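Local coordinates for protein monalysin (PDB 4MKO) that forms pores in host cell membranes as a secreted beta-barrel toxin, damaging the Drosophila intestine and contributing to the virulence of Pseudomonas entomophila, at residues G49-E63 and F138-T152. Residues are numbered along the deposited sequence; the frame is centred on the assembly and turned at random.
Sequences GTYTRPVFAYLQYVE and FVIYQVVLVYAHNAT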
loop_
_atom_site.group_PDB
_atom_site.type_symbol
_atom_site.label_atom_id
_atom_site.label_comp_id
_atom_site.label_asym_id
_atom_site.label_seq_id
_atom_site.Cartn_x
_atom_site.Cartn_y
_atom_site.Cartn_z
ATOM N N GLY A 49 0.455 -15.410 -13.575
ATOM C CA GLY A 49 -0.462 -15.889 -12.547
ATOM C C GLY A 49 0.134 -15.463 -11.223
ATOM O O GLY A 49 1.207 -15.947 -10.849
ATOM N N THR A 50 -0.548 -14.551 -10.520
ATOM C CA THR A 50 0.001 -13.916 -9.320
ATOM C C THR A 50 -0.846 -14.042 -8.078
ATOM O O THR A 50 -2.047 -13.784 -8.131
ATOM C CB THR A 50 0.269 -12.437 -9.641
ATOM O OG1 THR A 50 1.035 -12.315 -10.841
ATOM C CG2 THR A 50 0.934 -11.673 -8.490
ATOM N N TYR A 51 -0.208 -14.370 -6.937
ATOM C CA TYR A 51 -0.886 -14.377 -5.645
ATOM C C TYR A 51 -0.701 -12.966 -5.088
ATOM O O TYR A 51 0.418 -12.439 -5.132
ATOM C CB TYR A 51 -0.260 -15.391 -4.669
ATOM C CG TYR A 51 -0.473 -16.844 -5.042
ATOM C CD1 TYR A 51 0.434 -17.515 -5.862
ATOM C CD2 TYR A 51 -1.569 -17.556 -4.555
ATOM C CE1 TYR A 51 0.248 -18.859 -6.199
ATOM C CE2 TYR A 51 -1.777 -18.893 -4.902
ATOM C CZ TYR A 51 -0.859 -19.542 -5.716
ATOM O OH TYR A 51 -1.062 -20.860 -6.038
ATOM N N THR A 52 -1.779 -12.350 -4.581
ATOM C CA THR A 52 -1.693 -11.005 -4.002
ATOM C C THR A 52 -2.377 -10.981 -2.661
ATOM O O THR A 52 -3.446 -11.558 -2.524
ATOM C CB THR A 52 -2.372 -9.977 -4.950
ATOM O OG1 THR A 52 -1.629 -9.900 -6.155
ATOM C CG2 THR A 52 -2.490 -8.568 -4.335
ATOM N N ARG A 53 -1.803 -10.269 -1.676
ATOM C CA ARG A 53 -2.496 -10.061 -0.407
ATOM C C ARG A 53 -2.120 -8.687 0.131
ATOM O O ARG A 53 -0.992 -8.245 -0.108
ATOM C CB ARG A 53 -2.200 -11.173 0.634
ATOM C CG ARG A 53 -0.725 -11.291 1.044
ATOM C CD ARG A 53 -0.599 -11.904 2.445
ATOM N NE ARG A 53 -1.101 -10.971 3.463
ATOM C CZ ARG A 53 -1.336 -11.273 4.740
ATOM N NH1 ARG A 53 -1.116 -12.508 5.194
ATOM N NH2 ARG A 53 -1.793 -10.350 5.570
ATOM N N PRO A 54 -3.021 -8.011 0.878
ATOM C CA PRO A 54 -2.610 -6.742 1.518
ATOM C C PRO A 54 -1.642 -7.085 2.636
ATOM O O PRO A 54 -1.801 -8.133 3.272
ATOM C CB PRO A 54 -3.927 -6.175 2.121
ATOM C CG PRO A 54 -5.036 -7.101 1.673
ATOM C CD PRO A 54 -4.385 -8.414 1.293
ATOM N N VAL A 55 -0.657 -6.213 2.908
ATOM C CA VAL A 55 0.289 -6.499 3.999
ATOM C C VAL A 55 0.519 -5.322 4.940
ATOM O O VAL A 55 0.966 -5.531 6.072
ATOM C CB VAL A 55 1.651 -7.062 3.495
ATOM C CG1 VAL A 55 1.499 -8.494 2.955
ATOM C CG2 VAL A 55 2.320 -6.132 2.457
ATOM N N PHE A 56 0.342 -4.093 4.437
ATOM C CA PHE A 56 0.665 -2.929 5.262
ATOM C C PHE A 56 -0.147 -1.731 4.828
ATOM O O PHE A 56 -0.659 -1.688 3.715
ATOM C CB PHE A 56 2.179 -2.634 5.111
ATOM C CG PHE A 56 2.800 -1.929 6.304
ATOM C CD1 PHE A 56 3.157 -2.642 7.444
ATOM C CD2 PHE A 56 3.064 -0.566 6.267
ATOM C CE1 PHE A 56 3.719 -1.994 8.548
ATOM C CE2 PHE A 56 3.647 0.079 7.364
ATOM C CZ PHE A 56 3.962 -0.638 8.499
ATOM N N ALA A 57 -0.282 -0.763 5.716
ATOM C CA ALA A 57 -0.964 0.489 5.366
ATOM C C ALA A 57 -0.206 1.571 6.067
ATOM O O ALA A 57 0.161 1.391 7.230
ATOM C CB ALA A 57 -2.413 0.468 5.813
ATOM N N TYR A 58 0.099 2.662 5.361
ATOM C CA TYR A 58 0.853 3.724 6.030
ATOM C C TYR A 58 0.426 5.094 5.555
ATOM O O TYR A 58 -0.286 5.212 4.555
ATOM C CB TYR A 58 2.376 3.515 5.934
ATOM C CG TYR A 58 2.939 3.749 4.555
ATOM C CD1 TYR A 58 2.938 2.737 3.599
ATOM C CD2 TYR A 58 3.531 4.965 4.220
ATOM C CE1 TYR A 58 3.482 2.939 2.334
ATOM C CE2 TYR A 58 4.079 5.178 2.956
ATOM C CZ TYR A 58 4.038 4.162 2.013
ATOM O OH TYR A 58 4.572 4.334 0.772
ATOM N N LEU A 59 0.881 6.122 6.263
ATOM C CA LEU A 59 0.538 7.502 5.931
ATOM C C LEU A 59 1.676 8.117 5.131
ATOM O O LEU A 59 2.820 8.188 5.614
ATOM C CB LEU A 59 0.301 8.287 7.228
ATOM C CG LEU A 59 -0.972 7.949 8.013
ATOM C CD1 LEU A 59 -1.048 8.770 9.286
ATOM C CD2 LEU A 59 -2.214 8.166 7.166
ATOM N N GLN A 60 1.388 8.519 3.893
ATOM C CA GLN A 60 2.430 9.133 3.080
ATOM C C GLN A 60 2.245 10.642 3.072
ATOM O O GLN A 60 1.126 11.144 3.021
ATOM C CB GLN A 60 2.495 8.541 1.669
ATOM C CG GLN A 60 1.537 9.152 0.660
ATOM C CD GLN A 60 1.781 8.637 -0.741
ATOM O OE1 GLN A 60 2.671 7.802 -1.000
ATOM N NE2 GLN A 60 0.943 9.076 -1.667
ATOM N N TYR A 61 3.353 11.350 3.146
ATOM C CA TYR A 61 3.373 12.813 3.212
ATOM C C TYR A 61 2.676 13.505 2.028
ATOM O O TYR A 61 2.913 13.137 0.877
ATOM C CB TYR A 61 4.828 13.265 3.307
ATOM C CG TYR A 61 4.993 14.759 3.461
ATOM C CD1 TYR A 61 4.782 15.383 4.690
ATOM C CD2 TYR A 61 5.356 15.556 2.376
ATOM C CE1 TYR A 61 4.933 16.764 4.835
ATOM C CE2 TYR A 61 5.513 16.935 2.509
ATOM C CZ TYR A 61 5.296 17.533 3.739
ATOM O OH TYR A 61 5.438 18.892 3.877
ATOM N N VAL A 62 1.818 14.509 2.315
ATOM C CA VAL A 62 1.173 15.315 1.276
ATOM C C VAL A 62 1.778 16.736 1.324
ATOM O O VAL A 62 2.373 17.175 0.341
ATOM C CB VAL A 62 -0.380 15.319 1.366
ATOM C CG1 VAL A 62 -1.000 16.333 0.398
ATOM C CG2 VAL A 62 -0.942 13.929 1.114
ATOM N N GLU A 63 1.633 17.439 2.458
ATOM C CA GLU A 63 2.160 18.796 2.643
ATOM C C GLU A 63 2.064 19.274 4.082
ATOM O O GLU A 63 1.443 18.624 4.931
ATOM C CB GLU A 63 1.491 19.805 1.683
ATOM C CG GLU A 63 0.005 20.024 1.916
ATOM C CD GLU A 63 -0.588 21.168 1.113
ATOM O OE1 GLU A 63 -1.240 22.047 1.720
ATOM O OE2 GLU A 63 -0.428 21.171 -0.129
ATOM N N PHE A 138 0.304 22.375 10.615
ATOM C CA PHE A 138 -0.366 21.095 10.382
ATOM C C PHE A 138 0.259 20.344 9.225
ATOM O O PHE A 138 0.709 20.953 8.248
ATOM C CB PHE A 138 -1.870 21.320 10.093
ATOM C CG PHE A 138 -2.529 22.267 11.071
ATOM C CD1 PHE A 138 -2.906 21.834 12.334
ATOM C CD2 PHE A 138 -2.670 23.619 10.768
ATOM C CE1 PHE A 138 -3.468 22.724 13.263
ATOM C CE2 PHE A 138 -3.244 24.505 11.690
ATOM C CZ PHE A 138 -3.643 24.048 12.931
ATOM N N VAL A 139 0.270 19.016 9.339
ATOM C CA VAL A 139 0.820 18.124 8.316
ATOM C C VAL A 139 -0.326 17.277 7.810
ATOM O O VAL A 139 -1.124 16.777 8.601
ATOM C CB VAL A 139 2.003 17.245 8.816
ATOM C CG1 VAL A 139 2.686 16.552 7.637
ATOM C CG2 VAL A 139 3.023 18.073 9.619
ATOM N N ILE A 140 -0.410 17.148 6.495
ATOM C CA ILE A 140 -1.420 16.361 5.812
ATOM C C ILE A 140 -0.763 15.113 5.260
ATOM O O ILE A 140 0.288 15.201 4.620
ATOM C CB ILE A 140 -2.081 17.185 4.687
ATOM C CG1 ILE A 140 -2.642 18.510 5.263
ATOM C CG2 ILE A 140 -3.166 16.350 3.973
ATOM C CD1 ILE A 140 -3.202 19.481 4.208
ATOM N N TYR A 141 -1.422 13.961 5.455
ATOM C CA TYR A 141 -0.947 12.675 4.928
ATOM C C TYR A 141 -2.088 11.977 4.215
ATOM O O TYR A 141 -3.246 12.256 4.521
ATOM C CB TYR A 141 -0.500 11.745 6.070
ATOM C CG TYR A 141 0.470 12.344 7.059
ATOM C CD1 TYR A 141 1.846 12.244 6.865
ATOM C CD2 TYR A 141 0.014 12.977 8.214
ATOM C CE1 TYR A 141 2.746 12.777 7.793
ATOM C CE2 TYR A 141 0.905 13.517 9.144
ATOM C CZ TYR A 141 2.268 13.382 8.948
ATOM O OH TYR A 141 3.132 13.911 9.883
ATOM N N GLN A 142 -1.777 11.045 3.301
ATOM C CA GLN A 142 -2.800 10.217 2.639
ATOM C C GLN A 142 -2.491 8.746 2.945
ATOM O O GLN A 142 -1.324 8.342 2.935
ATOM C CB GLN A 142 -2.836 10.432 1.127
ATOM C CG GLN A 142 -4.011 9.709 0.442
ATOM C CD GLN A 142 -4.217 10.035 -1.014
ATOM O OE1 GLN A 142 -3.435 10.755 -1.653
ATOM N NE2 GLN A 142 -5.294 9.512 -1.567
ATOM N N VAL A 143 -3.546 7.955 3.165
ATOM C CA VAL A 143 -3.405 6.515 3.441
ATOM C C VAL A 143 -2.958 5.788 2.188
ATOM O O VAL A 143 -3.572 5.920 1.114
ATOM C CB VAL A 143 -4.725 5.901 3.999
ATOM C CG1 VAL A 143 -4.624 4.379 4.107
ATOM C CG2 VAL A 143 -5.117 6.530 5.345
ATOM N N VAL A 144 -1.915 4.971 2.350
ATOM C CA VAL A 144 -1.378 4.097 1.306
ATOM C C VAL A 144 -1.641 2.650 1.710
ATOM O O VAL A 144 -1.359 2.252 2.851
ATOM C CB VAL A 144 0.126 4.326 1.072
ATOM C CG1 VAL A 144 0.696 3.289 0.103
ATOM C CG2 VAL A 144 0.398 5.736 0.550
ATOM N N LEU A 145 -2.177 1.864 0.768
ATOM C CA LEU A 145 -2.431 0.440 0.939
ATOM C C LEU A 145 -1.326 -0.307 0.226
ATOM O O LEU A 145 -1.094 -0.087 -0.963
ATOM C CB LEU A 145 -3.823 0.023 0.402
ATOM C CG LEU A 145 -5.011 0.775 1.018
ATOM C CD1 LEU A 145 -6.312 0.513 0.233
ATOM C CD2 LEU A 145 -5.173 0.448 2.528
ATOM N N VAL A 146 -0.621 -1.168 0.968
ATOM C CA VAL A 146 0.520 -1.943 0.461
ATOM C C VAL A 146 0.178 -3.416 0.324
ATOM O O VAL A 146 -0.346 -4.029 1.264
ATOM C CB VAL A 146 1.786 -1.742 1.342
ATOM C CG1 VAL A 146 2.997 -2.465 0.737
ATOM C CG2 VAL A 146 2.094 -0.248 1.532
ATOM N N TYR A 147 0.543 -3.994 -0.834
ATOM C CA TYR A 147 0.270 -5.395 -1.168
ATOM C C TYR A 147 1.549 -6.159 -1.457
ATOM O O TYR A 147 2.500 -5.586 -2.004
ATOM C CB TYR A 147 -0.664 -5.463 -2.417
ATOM C CG TYR A 147 -1.957 -4.721 -2.187
ATOM C CD1 TYR A 147 -2.028 -3.339 -2.360
ATOM C CD2 TYR A 147 -3.068 -5.368 -1.651
ATOM C CE1 TYR A 147 -3.186 -2.632 -2.057
ATOM C CE2 TYR A 147 -4.243 -4.673 -1.364
ATOM C CZ TYR A 147 -4.286 -3.298 -1.548
ATOM O OH TYR A 147 -5.430 -2.591 -1.275
ATOM N N ALA A 148 1.568 -7.443 -1.077
ATOM C CA ALA A 148 2.676 -8.341 -1.402
ATOM C C ALA A 148 2.174 -9.243 -2.528
ATOM O O ALA A 148 0.989 -9.619 -2.561
ATOM C CB ALA A 148 3.079 -9.185 -0.194
ATOM N N HIS A 149 3.074 -9.580 -3.449
ATOM C CA HIS A 149 2.707 -10.369 -4.599
ATOM C C HIS A 149 3.734 -11.455 -4.860
ATOM O O HIS A 149 4.931 -11.236 -4.661
ATOM C CB HIS A 149 2.713 -9.458 -5.848
ATOM C CG HIS A 149 1.874 -8.220 -5.759
ATOM N ND1 HIS A 149 0.544 -8.226 -6.128
ATOM C CD2 HIS A 149 2.200 -6.986 -5.319
ATOM C CE1 HIS A 149 0.113 -6.989 -5.937
ATOM N NE2 HIS A 149 1.070 -6.212 -5.447
ATOM N N ASN A 150 3.266 -12.596 -5.361
ATOM C CA ASN A 150 4.111 -13.657 -5.884
ATOM C C ASN A 150 3.630 -13.869 -7.317
ATOM O O ASN A 150 2.592 -14.505 -7.519
ATOM C CB ASN A 150 4.050 -14.983 -5.100
ATOM C CG ASN A 150 4.765 -16.101 -5.873
ATOM O OD1 ASN A 150 5.352 -15.868 -6.943
ATOM N ND2 ASN A 150 4.730 -17.326 -5.385
ATOM N N ALA A 151 4.340 -13.284 -8.280
ATOM C CA ALA A 151 4.056 -13.439 -9.711
ATOM C C ALA A 151 4.785 -14.717 -10.100
ATOM O O ALA A 151 6.018 -14.731 -10.245
ATOM C CB ALA A 151 4.571 -12.230 -10.492
ATOM N N THR A 152 4.023 -15.820 -10.144
ATOM C CA THR A 152 4.580 -17.158 -10.400
ATOM C C THR A 152 5.246 -17.221 -11.791
ATOM O O THR A 152 4.765 -16.615 -12.756
ATOM C CB THR A 152 3.552 -18.280 -10.124
ATOM O OG1 THR A 152 2.571 -18.327 -11.160
ATOM C CG2 THR A 152 2.885 -18.153 -8.746
HETATM O O HOH W 1 2.520 -17.186 -14.433
HETATM O O HOH W 2 -0.773 11.306 -1.611
#
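Val146 O is gripped by two backbone amides of the opposing strand, Val55 N at 2.8 Å and Phe56 N at 3.2 Å. Two residues thus face one, a classic beta bulge, one of two in this antiparallel ladder; Pro54, which lacks an N-H, suits the non-hydrogen-bonded place just before it. The second sets Val62 and Glu63 against Ile140. Between the bulges, the Tyr58 side chain runs alongside Val144 of the opposite strand: with chi1 71°, CG sits between the backbone N and the carbonyl carbon, and Val144 CB lies 4.0 Å from the ring centroid as a CH-pi contact over one face. Val146 CG2 meets the edge of the same ring, 3.6 Å from Tyr58 CE1; valine, short and branched at CB, suits both places. On the Gly49 side of the first bulge, Thr52 OG1 and His149 ND1 share a hydrogen bond of 2.7 Å near the imidazole plane, the two side chains running side by side. His149 NE2 bonds to Ser180 OG, which leaves both ring nitrogens engaged and fixes the ring's rotation. In this aerolysin-like fold the pair forms the middle of the long twisted sheet, flanked by strand 29-43 beside 49-63 and by strand 173-191 beside 138-152.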